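Side-chain contact in AT27789p (Drosophila melanogaster, PDB 5UZN), which probably binds mRNA, this chain being the third quasi-RNA recognition motif (qRRM3) of the hnRNP F/H homolog Glorund: residues A[13-18]-A[29-34]. Numbering follows the deposited sequence.
Sequences IHMRGL and KFFEPI
Ile13 and Phe31 have the nearest CA atoms across segments 13-18 and 29-34, 10.8 Å apart, a distance that side chains bridge. Met15 and Phe31 reach for each other from opposite directions. An extended chi2 (170°) carries the methionine SD to the far end of the Phe31 ring, and the bend at chi3 (73°) turns the methyl CE onto CE2 and CZ: CE lies 3.7 Å from Phe31 CE2, and SD sits at the ring edge, 5.0 Å from the Phe31 centroid, a Met-aromatic contact. The same methyl also meets Phe30, 4.0 Å from its CD2, and that atom in turn rests over the centre of the Phe31 ring. A long, flexible, unbranched thioether suits the corner where the edge of Phe30 meets the face of Phe31, the two rings nearly perpendicular. With an alanine at Met15 both SD and CE are gone, which is likely to cost the Met-aromatic contact and leave a gap at the end of the Phe31 ring and beside Phe30 CD2. Two residues earlier on the strand, Ile13 supplies the branched bulk favoured in strands, its CD1 4.3 Å from Phe31 CE1. Phe57 meets the Phe31 ring edge-to-face, and Ala66 of helix 60-68 packs on it too. Such apolar packing of helix 24-31 on the first strand of the antiparallel sheet builds the hydrophobic core of the RRM fold.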
loop_
_atom_site.group_PDB
_atom_site.type_symbol
_atom_site.label_atom_id
_atom_site.label_comp_id
_atom_site.label_asym_id
_atom_site.label_seq_id
_atom_site.Cartn_x
_atom_site.Cartn_y
_atom_site.Cartn_z
ATOM N N ILE A 13 1.921 -6.044 0.947
ATOM C CA ILE A 13 2.902 -5.126 0.379
ATOM C C ILE A 13 3.051 -3.967 1.352
ATOM O O ILE A 13 2.084 -3.232 1.599
ATOM C CB ILE A 13 2.471 -4.618 -0.998
ATOM C CG1 ILE A 13 2.386 -5.763 -2.008
ATOM C CG2 ILE A 13 3.439 -3.554 -1.497
ATOM C CD1 ILE A 13 2.042 -5.242 -3.397
ATOM N N HIS A 14 4.244 -3.830 1.930
ATOM C CA HIS A 14 4.558 -2.730 2.825
ATOM C C HIS A 14 5.060 -1.573 1.981
ATOM O O HIS A 14 5.770 -1.778 0.998
ATOM C CB HIS A 14 5.607 -3.152 3.868
ATOM C CG HIS A 14 5.959 -2.060 4.826
ATOM N ND1 HIS A 14 5.033 -1.494 5.678
ATOM C CD2 HIS A 14 7.124 -1.395 5.038
ATOM C CE1 HIS A 14 5.614 -0.533 6.382
ATOM N NE2 HIS A 14 6.880 -0.451 6.012
ATOM N N MET A 15 4.631 -0.360 2.324
ATOM C CA MET A 15 4.868 0.809 1.487
ATOM C C MET A 15 5.588 1.868 2.302
ATOM O O MET A 15 5.206 2.139 3.433
ATOM C CB MET A 15 3.547 1.375 0.921
ATOM C CG MET A 15 2.605 0.335 0.327
ATOM S SD MET A 15 0.961 0.961 -0.057
ATOM C CE MET A 15 1.349 1.955 -1.508
ATOM N N ARG A 16 6.633 2.460 1.741
ATOM C CA ARG A 16 7.286 3.593 2.376
ATOM C C ARG A 16 7.293 4.806 1.454
ATOM O O ARG A 16 7.194 4.679 0.228
ATOM C CB ARG A 16 8.713 3.238 2.797
ATOM C CG ARG A 16 8.755 2.095 3.800
ATOM C CD ARG A 16 10.169 1.770 4.225
ATOM N NE ARG A 16 10.617 2.628 5.306
ATOM C CZ ARG A 16 10.270 2.425 6.573
ATOM N NH1 ARG A 16 9.471 1.396 6.884
ATOM N NH2 ARG A 16 10.732 3.228 7.521
ATOM N N GLY A 17 7.403 5.985 2.060
ATOM C CA GLY A 17 7.473 7.216 1.295
ATOM C C GLY A 17 6.150 7.865 0.967
ATOM O O GLY A 17 6.115 8.737 0.096
ATOM N N LEU A 18 5.061 7.471 1.621
ATOM C CA LEU A 18 3.780 8.101 1.321
ATOM C C LEU A 18 3.815 9.545 1.798
ATOM O O LEU A 18 4.430 9.827 2.831
ATOM C CB LEU A 18 2.616 7.390 2.028
ATOM C CG LEU A 18 1.957 6.162 1.422
ATOM C CD1 LEU A 18 2.932 5.011 1.408
ATOM C CD2 LEU A 18 0.692 5.830 2.220
ATOM N N LYS A 29 -5.962 4.037 -5.261
ATOM C CA LYS A 29 -5.709 4.612 -6.586
ATOM C C LYS A 29 -4.350 4.202 -7.126
ATOM O O LYS A 29 -4.180 4.043 -8.341
ATOM C CB LYS A 29 -5.791 6.139 -6.534
ATOM C CG LYS A 29 -7.196 6.684 -6.335
ATOM C CD LYS A 29 -7.187 8.210 -6.260
ATOM C CE LYS A 29 -8.587 8.772 -6.006
ATOM N NZ LYS A 29 -8.577 10.260 -5.832
ATOM N N PHE A 30 -3.383 4.019 -6.229
ATOM C CA PHE A 30 -2.021 3.668 -6.609
ATOM C C PHE A 30 -1.962 2.293 -7.268
ATOM O O PHE A 30 -1.229 2.100 -8.241
ATOM C CB PHE A 30 -1.127 3.737 -5.364
ATOM C CG PHE A 30 0.336 3.499 -5.646
ATOM C CD1 PHE A 30 1.146 4.536 -6.078
ATOM C CD2 PHE A 30 0.886 2.238 -5.514
ATOM C CE1 PHE A 30 2.475 4.323 -6.345
ATOM C CE2 PHE A 30 2.230 2.029 -5.768
ATOM C CZ PHE A 30 3.019 3.081 -6.189
ATOM N N PHE A 31 -2.743 1.333 -6.775
ATOM C CA PHE A 31 -2.697 -0.028 -7.292
ATOM C C PHE A 31 -3.781 -0.337 -8.315
ATOM O O PHE A 31 -3.866 -1.483 -8.772
ATOM C CB PHE A 31 -2.803 -1.037 -6.144
ATOM C CG PHE A 31 -1.615 -1.048 -5.234
ATOM C CD1 PHE A 31 -0.368 -1.446 -5.707
ATOM C CD2 PHE A 31 -1.745 -0.676 -3.913
ATOM C CE1 PHE A 31 0.721 -1.464 -4.872
ATOM C CE2 PHE A 31 -0.662 -0.698 -3.065
ATOM C CZ PHE A 31 0.574 -1.083 -3.548
ATOM N N GLU A 32 -4.631 0.622 -8.671
ATOM C CA GLU A 32 -5.738 0.279 -9.555
ATOM C C GLU A 32 -5.148 -0.119 -10.900
ATOM O O GLU A 32 -4.125 0.421 -11.299
ATOM C CB GLU A 32 -6.727 1.451 -9.698
ATOM C CG GLU A 32 -6.198 2.600 -10.522
ATOM C CD GLU A 32 -7.036 3.853 -10.392
ATOM O OE1 GLU A 32 -6.694 4.846 -11.070
ATOM O OE2 GLU A 32 -8.015 3.854 -9.602
ATOM N N PRO A 33 -5.784 -1.063 -11.619
ATOM C CA PRO A 33 -7.053 -1.765 -11.363
ATOM C C PRO A 33 -6.984 -2.819 -10.283
ATOM O O PRO A 33 -8.016 -3.356 -9.873
ATOM C CB PRO A 33 -7.358 -2.438 -12.707
ATOM C CG PRO A 33 -6.020 -2.670 -13.300
ATOM C CD PRO A 33 -5.181 -1.486 -12.895
ATOM N N ILE A 34 -5.798 -3.124 -9.815
ATOM C CA ILE A 34 -5.657 -4.185 -8.832
ATOM C C ILE A 34 -6.120 -3.680 -7.476
ATOM O O ILE A 34 -5.831 -2.560 -7.036
ATOM C CB ILE A 34 -4.218 -4.719 -8.785
ATOM C CG1 ILE A 34 -3.882 -5.426 -10.103
ATOM C CG2 ILE A 34 -4.071 -5.716 -7.647
ATOM C CD1 ILE A 34 -4.598 -6.737 -10.273
#